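PDB 6OYC: glycosylation Associate Protein 2 from Streptococcus agalactiae serotype V, which probably takes part, in complex with its partner proteins, in glycosylation and accessory Sec export of a surface glycoprotein. Local coordinates for residues B[159-170]-B[243-254]; B[178-187]-B[257-265]. All blocks are in the same frame, centred on the assembly; numbering follows the deposited sequence.

Contact 1 of 2, residues B[159-170]-B[243-254]; sequences ELEGQFGENYSF and KLFAKGKGIVKL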
loop_
_atom_site.group_PDB
_atom_site.type_symbol
_atom_site.label_atom_id
_atom_site.label_comp_id
_atom_site.label_asym_id
_atom_site.label_seq_id
_atom_site.Cartn_x
_atom_site.Cartn_y
_atom_site.Cartn_z
ATOM N N GLU B 159 2.403 25.071 -8.396
ATOM C CA GLU B 159 2.718 25.277 -9.799
ATOM C C GLU B 159 3.623 26.496 -9.907
ATOM O O GLU B 159 3.249 27.591 -9.469
ATOM C CB GLU B 159 1.427 25.472 -10.595
ATOM C CG GLU B 159 1.533 25.251 -12.075
ATOM C CD GLU B 159 0.187 25.389 -12.753
ATOM O OE1 GLU B 159 -0.810 25.675 -12.042
ATOM O OE2 GLU B 159 0.131 25.218 -13.988
ATOM N N LEU B 160 4.807 26.302 -10.482
ATOM C CA LEU B 160 5.776 27.361 -10.700
ATOM C C LEU B 160 6.047 27.473 -12.187
ATOM O O LEU B 160 6.291 26.461 -12.851
ATOM C CB LEU B 160 7.076 27.084 -9.954
ATOM C CG LEU B 160 6.824 26.867 -8.465
ATOM C CD1 LEU B 160 7.822 25.898 -7.845
ATOM C CD2 LEU B 160 6.856 28.213 -7.767
ATOM N N GLU B 161 6.019 28.701 -12.703
ATOM C CA GLU B 161 6.269 28.929 -14.120
ATOM C C GLU B 161 7.168 30.140 -14.323
ATOM O O GLU B 161 6.924 31.199 -13.736
ATOM C CB GLU B 161 4.947 29.114 -14.870
ATOM C CG GLU B 161 5.113 29.391 -16.346
ATOM C CD GLU B 161 3.785 29.381 -17.081
ATOM O OE1 GLU B 161 2.723 29.379 -16.413
ATOM O OE2 GLU B 161 3.809 29.363 -18.329
ATOM N N GLY B 162 8.192 29.982 -15.159
ATOM C CA GLY B 162 9.048 31.104 -15.537
ATOM C C GLY B 162 10.435 30.632 -15.954
ATOM O O GLY B 162 10.595 29.545 -16.514
ATOM N N GLN B 163 11.416 31.484 -15.684
ATOM C CA GLN B 163 12.816 31.184 -15.944
ATOM C C GLN B 163 13.520 30.851 -14.643
ATOM O O GLN B 163 13.494 31.650 -13.700
ATOM C CB GLN B 163 13.499 32.358 -16.631
ATOM C CG GLN B 163 12.674 32.903 -17.802
ATOM C CD GLN B 163 13.302 32.620 -19.155
ATOM O OE1 GLN B 163 14.002 31.622 -19.327
ATOM N NE2 GLN B 163 13.049 33.497 -20.127
ATOM N N PHE B 164 14.188 29.698 -14.611
ATOM C CA PHE B 164 14.788 29.178 -13.392
ATOM C C PHE B 164 16.302 29.289 -13.356
ATOM O O PHE B 164 16.883 29.107 -12.289
ATOM C CB PHE B 164 14.346 27.720 -13.189
ATOM C CG PHE B 164 12.862 27.588 -13.025
ATOM C CD1 PHE B 164 12.271 27.751 -11.777
ATOM C CD2 PHE B 164 12.042 27.404 -14.132
ATOM C CE1 PHE B 164 10.893 27.683 -11.633
ATOM C CE2 PHE B 164 10.669 27.344 -13.992
ATOM C CZ PHE B 164 10.087 27.482 -12.743
ATOM N N GLY B 165 16.945 29.638 -14.468
ATOM C CA GLY B 165 18.378 29.889 -14.477
ATOM C C GLY B 165 19.048 29.157 -15.620
ATOM O O GLY B 165 18.505 28.189 -16.157
ATOM N N GLU B 166 20.241 29.615 -15.989
ATOM C CA GLU B 166 21.017 28.945 -17.021
ATOM C C GLU B 166 21.703 27.680 -16.503
ATOM O O GLU B 166 21.900 26.727 -17.271
ATOM C CB GLU B 166 22.030 29.937 -17.595
ATOM C CG GLU B 166 21.404 31.305 -17.902
ATOM C CD GLU B 166 21.594 32.336 -16.772
ATOM O OE1 GLU B 166 22.377 33.297 -16.950
ATOM O OE2 GLU B 166 20.969 32.196 -15.702
ATOM N N ASN B 167 22.079 27.658 -15.227
ATOM C CA ASN B 167 22.544 26.474 -14.518
ATOM C C ASN B 167 21.577 26.172 -13.382
ATOM O O ASN B 167 20.707 26.979 -13.046
ATOM C CB ASN B 167 23.957 26.669 -13.961
ATOM C CG ASN B 167 24.946 27.129 -15.028
ATOM O OD1 ASN B 167 25.274 26.386 -15.943
ATOM N ND2 ASN B 167 25.419 28.364 -14.910
ATOM N N TYR B 168 21.736 24.998 -12.781
ATOM C CA TYR B 168 20.884 24.646 -11.659
ATOM C C TYR B 168 20.925 25.755 -10.619
ATOM O O TYR B 168 21.999 26.208 -10.218
ATOM C CB TYR B 168 21.321 23.310 -11.058
ATOM C CG TYR B 168 20.748 22.100 -11.787
ATOM C CD1 TYR B 168 19.372 21.850 -11.816
ATOM C CD2 TYR B 168 21.590 21.199 -12.430
ATOM C CE1 TYR B 168 18.859 20.732 -12.477
ATOM C CE2 TYR B 168 21.101 20.101 -13.079
ATOM C CZ TYR B 168 19.745 19.868 -13.109
ATOM O OH TYR B 168 19.315 18.764 -13.785
ATOM N N SER B 169 19.744 26.223 -10.224
ATOM C CA SER B 169 19.621 27.367 -9.328
ATOM C C SER B 169 18.616 27.055 -8.241
ATOM O O SER B 169 17.526 26.546 -8.531
ATOM C CB SER B 169 19.158 28.623 -10.064
ATOM O OG SER B 169 20.122 28.999 -11.010
ATOM N N PHE B 170 18.978 27.398 -7.003
ATOM C CA PHE B 170 18.099 27.144 -5.872
ATOM C C PHE B 170 16.721 27.722 -6.145
ATOM O O PHE B 170 16.584 28.889 -6.517
ATOM C CB PHE B 170 18.678 27.741 -4.586
ATOM C CG PHE B 170 17.761 27.611 -3.396
ATOM C CD1 PHE B 170 17.482 26.362 -2.852
ATOM C CD2 PHE B 170 17.170 28.734 -2.825
ATOM C CE1 PHE B 170 16.644 26.225 -1.747
ATOM C CE2 PHE B 170 16.330 28.612 -1.712
ATOM C CZ PHE B 170 16.065 27.349 -1.179
ATOM N N LYS B 243 16.233 20.266 -0.451
ATOM C CA LYS B 243 16.272 21.456 -1.296
ATOM C C LYS B 243 16.034 21.057 -2.750
ATOM O O LYS B 243 16.458 19.986 -3.188
ATOM C CB LYS B 243 17.630 22.185 -1.190
ATOM C CG LYS B 243 17.996 22.643 0.214
ATOM C CD LYS B 243 19.499 22.559 0.477
ATOM C CE LYS B 243 19.901 21.215 1.098
ATOM N NZ LYS B 243 21.244 21.321 1.771
ATOM N N LEU B 244 15.370 21.918 -3.508
ATOM C CA LEU B 244 15.159 21.684 -4.932
ATOM C C LEU B 244 15.823 22.805 -5.733
ATOM O O LEU B 244 15.684 23.981 -5.395
ATOM C CB LEU B 244 13.665 21.574 -5.256
ATOM C CG LEU B 244 13.226 21.306 -6.706
ATOM C CD1 LEU B 244 11.870 20.705 -6.740
ATOM C CD2 LEU B 244 13.136 22.592 -7.464
ATOM N N PHE B 245 16.581 22.424 -6.756
ATOM C CA PHE B 245 17.189 23.331 -7.720
ATOM C C PHE B 245 16.543 23.109 -9.084
ATOM O O PHE B 245 16.014 22.029 -9.370
ATOM C CB PHE B 245 18.704 23.102 -7.843
ATOM C CG PHE B 245 19.475 23.416 -6.595
ATOM C CD1 PHE B 245 19.383 22.611 -5.480
ATOM C CD2 PHE B 245 20.328 24.501 -6.548
ATOM C CE1 PHE B 245 20.102 22.917 -4.328
ATOM C CE2 PHE B 245 21.051 24.797 -5.403
ATOM C CZ PHE B 245 20.931 24.004 -4.298
ATOM N N ALA B 246 16.587 24.144 -9.919
ATOM C CA ALA B 246 15.999 24.095 -11.246
ATOM C C ALA B 246 16.828 24.941 -12.200
ATOM O O ALA B 246 17.615 25.801 -11.791
ATOM C CB ALA B 246 14.549 24.592 -11.253
ATOM N N LYS B 247 16.631 24.676 -13.485
ATOM C CA LYS B 247 17.215 25.469 -14.552
ATOM C C LYS B 247 16.333 25.345 -15.790
ATOM O O LYS B 247 15.596 24.366 -15.961
ATOM C CB LYS B 247 18.650 25.033 -14.860
ATOM C CG LYS B 247 18.795 23.604 -15.339
ATOM C CD LYS B 247 20.223 23.383 -15.800
ATOM C CE LYS B 247 20.442 22.016 -16.391
ATOM N NZ LYS B 247 21.794 21.984 -17.035
ATOM N N GLY B 248 16.419 26.355 -16.653
ATOM C CA GLY B 248 15.627 26.380 -17.863
ATOM C C GLY B 248 14.351 27.188 -17.710
ATOM O O GLY B 248 14.221 28.060 -16.852
ATOM N N LYS B 249 13.389 26.878 -18.565
ATOM C CA LYS B 249 12.162 27.647 -18.654
ATOM C C LYS B 249 10.984 26.710 -18.872
ATOM O O LYS B 249 11.074 25.755 -19.647
ATOM C CB LYS B 249 12.266 28.680 -19.780
ATOM C CG LYS B 249 10.934 29.035 -20.459
ATOM C CD LYS B 249 10.284 30.289 -19.861
ATOM C CE LYS B 249 8.836 30.546 -20.372
ATOM N NZ LYS B 249 7.757 29.682 -19.807
ATOM N N GLY B 250 9.893 26.985 -18.190
ATOM C CA GLY B 250 8.681 26.228 -18.340
ATOM C C GLY B 250 7.921 26.181 -17.019
ATOM O O GLY B 250 7.875 27.169 -16.282
ATOM N N ILE B 251 7.335 25.017 -16.742
ATOM C CA ILE B 251 6.405 24.848 -15.634
ATOM C C ILE B 251 6.808 23.628 -14.827
ATOM O O ILE B 251 7.070 22.564 -15.393
ATOM C CB ILE B 251 4.953 24.688 -16.119
ATOM C CG1 ILE B 251 4.514 25.919 -16.901
ATOM C CG2 ILE B 251 4.028 24.452 -14.928
ATOM C CD1 ILE B 251 3.092 25.827 -17.397
ATOM N N VAL B 252 6.873 23.790 -13.512
ATOM C CA VAL B 252 6.984 22.684 -12.566
ATOM C C VAL B 252 5.687 22.648 -11.778
ATOM O O VAL B 252 5.225 23.695 -11.305
ATOM C CB VAL B 252 8.182 22.873 -11.616
ATOM C CG1 VAL B 252 8.478 21.588 -10.862
ATOM C CG2 VAL B 252 9.398 23.379 -12.380
ATOM N N LYS B 253 5.087 21.463 -11.664
ATOM C CA LYS B 253 3.962 21.219 -10.769
ATOM C C LYS B 253 4.427 20.211 -9.739
ATOM O O LYS B 253 4.769 19.086 -10.095
ATOM C CB LYS B 253 2.732 20.673 -11.502
ATOM C CG LYS B 253 2.108 21.609 -12.519
ATOM C CD LYS B 253 0.625 21.267 -12.713
ATOM C CE LYS B 253 -0.022 22.062 -13.858
ATOM N NZ LYS B 253 0.379 21.599 -15.223
ATOM N N LEU B 254 4.427 20.602 -8.473
ATOM C CA LEU B 254 4.837 19.733 -7.378
ATOM C C LEU B 254 3.617 19.256 -6.610
ATOM O O LEU B 254 2.733 20.053 -6.284
ATOM C CB LEU B 254 5.784 20.466 -6.434
ATOM C CG LEU B 254 7.066 20.932 -7.123
ATOM C CD1 LEU B 254 7.817 21.900 -6.240
ATOM C CD2 LEU B 254 7.945 19.734 -7.474
HETATM O O HOH W 1 16.214 30.375 -16.923
#
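Lys-247 takes the first torsion that sets CG between its backbone N and carbonyl carbon (chi1 62°), and an extended chain then carries it across Tyr-168. Its CE lies over one face of that ring, 4.1 Å from the centroid, as a CH-pi contact. Phe-170 has CG opposite its backbone N (chi1 175°). This turns its ring edge toward the face of Phe-245 in a T-shaped pair, with centroids 5.9 Å apart and planes at 70°. Phe-164 CB meets Ala-246 CB at 3.7 Å, and Phe-164 CZ approaches Val-252 CG2. The carbonyl O of Gly-250 sits at the edge of the Phe-164 ring, in its plane. Two antiparallel ladders hold the backbones. In one, Leu-160 pairs with Val-252 and Gly-162 with Gly-250; in the other, Ser-169 pairs with Ala-246. At the corner, Gly-248 O accepts from Phe-164 N at 2.8 Å, and a water linking it to Gly-165 N donates to it as well. Ser-169 OG bonds back to Asn-167 O. Glu-159 and Lys-253 run side by side, but Glu-159 OE2 to Lys-253 NZ, 3.8 Å, is a long salt bridge; Lys-253 also pairs with Glu-195. The chemistry is thus apolar on the Leu-160, Phe-164 and Val-252 side and mixed on the other, where acidic and lysine chains flank Ile-251. This fits a two-layered beta domain whose paired strands bend from one sheet into the other.

Contact 2 of 2, residues B[178-187]-B[257-265]; sequences IPFSSDFYNE and LHRRNGRGG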
loop_
_atom_site.group_PDB
_atom_site.type_symbol
_atom_site.label_atom_id
_atom_site.label_comp_id
_atom_site.label_asym_id
_atom_site.label_seq_id
_atom_site.Cartn_x
_atom_site.Cartn_y
_atom_site.Cartn_z
ATOM N N ILE B 178 13.009 15.307 7.779
ATOM C CA ILE B 178 12.447 13.972 7.626
ATOM C C ILE B 178 13.284 13.016 8.463
ATOM O O ILE B 178 14.491 12.889 8.214
ATOM C CB ILE B 178 12.444 13.538 6.159
ATOM C CG1 ILE B 178 11.675 14.547 5.315
ATOM C CG2 ILE B 178 11.830 12.167 6.023
ATOM C CD1 ILE B 178 11.723 14.244 3.839
ATOM N N PRO B 179 12.699 12.328 9.443
ATOM C CA PRO B 179 13.457 11.339 10.218
ATOM C C PRO B 179 14.114 10.315 9.303
ATOM O O PRO B 179 13.485 9.767 8.403
ATOM C CB PRO B 179 12.386 10.685 11.103
ATOM C CG PRO B 179 11.244 11.678 11.131
ATOM C CD PRO B 179 11.266 12.329 9.780
ATOM N N PHE B 180 15.391 10.076 9.532
ATOM C CA PHE B 180 16.171 9.147 8.737
ATOM C C PHE B 180 16.670 8.047 9.657
ATOM O O PHE B 180 17.388 8.319 10.621
ATOM C CB PHE B 180 17.341 9.867 8.063
ATOM C CG PHE B 180 18.154 8.995 7.154
ATOM C CD1 PHE B 180 19.139 8.164 7.668
ATOM C CD2 PHE B 180 17.936 9.019 5.784
ATOM C CE1 PHE B 180 19.889 7.367 6.836
ATOM C CE2 PHE B 180 18.691 8.233 4.942
ATOM C CZ PHE B 180 19.672 7.406 5.466
ATOM N N SER B 181 16.301 6.814 9.355
ATOM C CA SER B 181 16.659 5.688 10.194
ATOM C C SER B 181 17.924 5.015 9.681
ATOM O O SER B 181 18.188 4.957 8.475
ATOM C CB SER B 181 15.511 4.676 10.232
ATOM O OG SER B 181 15.904 3.462 10.863
ATOM N N SER B 182 18.709 4.498 10.613
ATOM C CA SER B 182 19.840 3.668 10.248
ATOM C C SER B 182 19.469 2.190 10.140
ATOM O O SER B 182 20.304 1.385 9.713
ATOM C CB SER B 182 20.973 3.851 11.262
ATOM O OG SER B 182 20.456 3.772 12.578
ATOM N N ASP B 183 18.232 1.816 10.476
ATOM C CA ASP B 183 17.858 0.405 10.572
ATOM C C ASP B 183 17.064 -0.126 9.384
ATOM O O ASP B 183 16.972 -1.349 9.237
ATOM C CB ASP B 183 17.067 0.160 11.848
ATOM C CG ASP B 183 17.882 0.459 13.077
ATOM O OD1 ASP B 183 19.059 0.041 13.153
ATOM O OD2 ASP B 183 17.353 1.134 13.956
ATOM N N PHE B 184 16.502 0.741 8.536
ATOM C CA PHE B 184 15.820 0.303 7.326
ATOM C C PHE B 184 16.101 1.299 6.207
ATOM O O PHE B 184 16.769 2.317 6.407
ATOM C CB PHE B 184 14.309 0.125 7.551
ATOM C CG PHE B 184 13.667 1.200 8.398
ATOM C CD1 PHE B 184 13.382 2.449 7.867
ATOM C CD2 PHE B 184 13.330 0.950 9.723
ATOM C CE1 PHE B 184 12.769 3.442 8.650
ATOM C CE2 PHE B 184 12.734 1.921 10.500
ATOM C CZ PHE B 184 12.451 3.174 9.962
ATOM N N TYR B 185 15.607 0.987 5.012
ATOM C CA TYR B 185 15.708 1.916 3.898
ATOM C C TYR B 185 14.777 3.093 4.130
ATOM O O TYR B 185 13.699 2.955 4.722
ATOM C CB TYR B 185 15.357 1.227 2.583
ATOM C CG TYR B 185 16.310 0.133 2.223
ATOM C CD1 TYR B 185 16.129 -1.167 2.704
ATOM C CD2 TYR B 185 17.419 0.398 1.435
ATOM C CE1 TYR B 185 17.028 -2.179 2.386
ATOM C CE2 TYR B 185 18.327 -0.594 1.117
ATOM C CZ TYR B 185 18.123 -1.883 1.593
ATOM O OH TYR B 185 19.015 -2.871 1.252
ATOM N N ASN B 186 15.211 4.264 3.676
ATOM C CA ASN B 186 14.417 5.482 3.771
ATOM C C ASN B 186 13.963 5.826 2.367
ATOM O O ASN B 186 14.778 6.208 1.520
ATOM C CB ASN B 186 15.214 6.617 4.399
ATOM C CG ASN B 186 15.668 6.280 5.799
ATOM O OD1 ASN B 186 14.949 6.519 6.765
ATOM N ND2 ASN B 186 16.854 5.680 5.913
ATOM N N GLU B 187 12.667 5.666 2.123
ATOM C CA GLU B 187 12.095 5.885 0.818
ATOM C C GLU B 187 11.607 7.315 0.696
ATOM O O GLU B 187 10.994 7.855 1.615
ATOM C CB GLU B 187 10.937 4.913 0.569
ATOM C CG GLU B 187 11.385 3.541 0.155
ATOM C CD GLU B 187 10.227 2.594 -0.204
ATOM O OE1 GLU B 187 9.047 2.914 0.069
ATOM O OE2 GLU B 187 10.514 1.516 -0.766
ATOM N N LEU B 257 5.381 15.218 -1.306
ATOM C CA LEU B 257 6.609 14.442 -1.187
ATOM C C LEU B 257 6.350 13.336 -0.168
ATOM O O LEU B 257 6.128 13.616 1.015
ATOM C CB LEU B 257 7.782 15.334 -0.766
ATOM C CG LEU B 257 9.017 14.619 -0.218
ATOM C CD1 LEU B 257 9.656 13.776 -1.321
ATOM C CD2 LEU B 257 10.037 15.621 0.345
ATOM N N HIS B 258 6.366 12.084 -0.629
ATOM C CA HIS B 258 6.141 10.924 0.224
ATOM C C HIS B 258 7.448 10.467 0.830
ATOM O O HIS B 258 8.473 10.405 0.141
ATOM C CB HIS B 258 5.549 9.753 -0.563
ATOM C CG HIS B 258 4.257 10.064 -1.239
ATOM N ND1 HIS B 258 3.038 9.727 -0.694
ATOM C CD2 HIS B 258 3.990 10.656 -2.427
ATOM C CE1 HIS B 258 2.074 10.106 -1.514
ATOM N NE2 HIS B 258 2.624 10.667 -2.575
ATOM N N ARG B 259 7.393 10.063 2.099
ATOM C CA ARG B 259 8.514 9.371 2.722
ATOM C C ARG B 259 8.006 8.128 3.435
ATOM O O ARG B 259 6.980 8.174 4.116
ATOM C CB ARG B 259 9.266 10.294 3.688
ATOM C CG ARG B 259 8.474 10.740 4.915
ATOM C CD ARG B 259 8.934 9.927 6.092
ATOM N NE ARG B 259 8.448 10.470 7.345
ATOM C CZ ARG B 259 8.502 9.823 8.505
ATOM N NH1 ARG B 259 9.027 8.601 8.565
ATOM N NH2 ARG B 259 8.041 10.397 9.599
ATOM N N ARG B 260 8.718 7.009 3.272
ATOM C CA ARG B 260 8.234 5.699 3.703
ATOM C C ARG B 260 9.355 4.885 4.334
ATOM O O ARG B 260 10.527 5.001 3.950
ATOM C CB ARG B 260 7.633 4.903 2.519
ATOM C CG ARG B 260 6.377 5.538 1.940
ATOM C CD ARG B 260 5.994 5.006 0.548
ATOM N NE ARG B 260 4.905 5.808 -0.009
ATOM C CZ ARG B 260 4.764 6.075 -1.301
ATOM N NH1 ARG B 260 5.634 5.584 -2.175
ATOM N NH2 ARG B 260 3.744 6.811 -1.720
ATOM N N ASN B 261 8.987 4.046 5.305
ATOM C CA ASN B 261 9.888 2.976 5.728
ATOM C C ASN B 261 9.994 1.976 4.578
ATOM O O ASN B 261 8.988 1.386 4.168
ATOM C CB ASN B 261 9.380 2.284 6.990
ATOM C CG ASN B 261 9.334 3.202 8.223
ATOM O OD1 ASN B 261 9.694 4.392 8.175
ATOM N ND2 ASN B 261 8.870 2.642 9.337
ATOM N N GLY B 262 11.203 1.807 4.042
ATOM C CA GLY B 262 11.403 1.026 2.836
ATOM C C GLY B 262 12.126 -0.287 3.076
ATOM O O GLY B 262 12.832 -0.464 4.075
ATOM N N ARG B 263 11.974 -1.215 2.142
ATOM C CA ARG B 263 12.547 -2.545 2.285
ATOM C C ARG B 263 13.567 -2.856 1.198
ATOM O O ARG B 263 14.010 -4.003 1.086
ATOM C CB ARG B 263 11.419 -3.585 2.302
ATOM C CG ARG B 263 10.430 -3.337 3.448
ATOM C CD ARG B 263 9.329 -4.391 3.485
ATOM N NE ARG B 263 8.366 -4.110 4.545
ATOM C CZ ARG B 263 8.463 -4.557 5.795
ATOM N NH1 ARG B 263 9.490 -5.329 6.172
ATOM N NH2 ARG B 263 7.527 -4.220 6.672
ATOM N N GLY B 264 13.949 -1.861 0.397
ATOM C CA GLY B 264 14.995 -2.060 -0.580
ATOM C C GLY B 264 14.683 -3.070 -1.654
ATOM O O GLY B 264 15.610 -3.602 -2.270
ATOM N N GLY B 265 13.407 -3.366 -1.892
ATOM C CA GLY B 265 13.027 -4.392 -2.859
ATOM C C GLY B 265 12.218 -5.548 -2.295
ATOM O O GLY B 265 11.623 -6.296 -3.075
HETATM O O HOH W 2 13.374 0.837 -0.139
HETATM O O HOH W 3 10.121 -0.872 0.093
HETATM O O HOH W 4 7.843 0.806 1.768
HETATM O O HOH W 5 7.085 2.976 -1.754
#
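Phe-184 and Asn-261 cross with ring and amide planes 35° apart. Asn-261 CB lies over one ring face, 4.3 Å from the centroid, while Ser-181 OG covers the opposite face. The Tyr-185 ring lies against the backbone. Gly-264 CA sits over its centre at 3.5 Å, and Gly-262 O is at its edge. The Glu-187 chain packs on Gly-262, with Glu-187 CD 3.6 Å from Gly-262 CA. Its carboxylate stands at 77° to the Arg-260 guanidinium, and water bridges OE1 to Arg-260 NH1. Other waters link OE2 to Arg-263 N and Gly-264 N. Arg-260 itself pairs with Glu-283 and Glu-308. Ile-178 CG2 rests on Arg-259 CD at 3.7 Å, the two side chains running antiparallel. Pro-179 CD then lies over one face of the Arg-259 guanidinium. Glu-187 N donates to Arg-260 O at 2.9 Å, and Arg-260 N returns the bond. Gly-262 N gives Tyr-185 O a 2.8 Å bond. Asn-186 binds the Ser-181 backbone through both amide ends, and Ser-181 OG forms an ST turn with Asp-183 N. The arrangement is an antiparallel strand pair, 185-195 with 251-262, beside a connection from strand 168-180 in the facing sheet, as in a beta sandwich.

How the contacts relate
Contacts 1 and 2 lie about 27 Å apart, centre to centre, in the same beta-rich region. They share strands 168-180 and 251-262. Contact 1 holds the early part of each strand and contact 2 the late part, and their segments alternate along the chain. In one sheet, strand 251-262 pairs with 157-165 in contact 1 and with 185-195 in contact 2. In the other, strand 168-180 lies next to 238-247. Contact 1 is the more peripheral, about 31 Å from the chain centre against about 15 Å for contact 2. A glycerol, probably from the crystallisation liquor, binds Arg-259 and Asn-261 in contact 2.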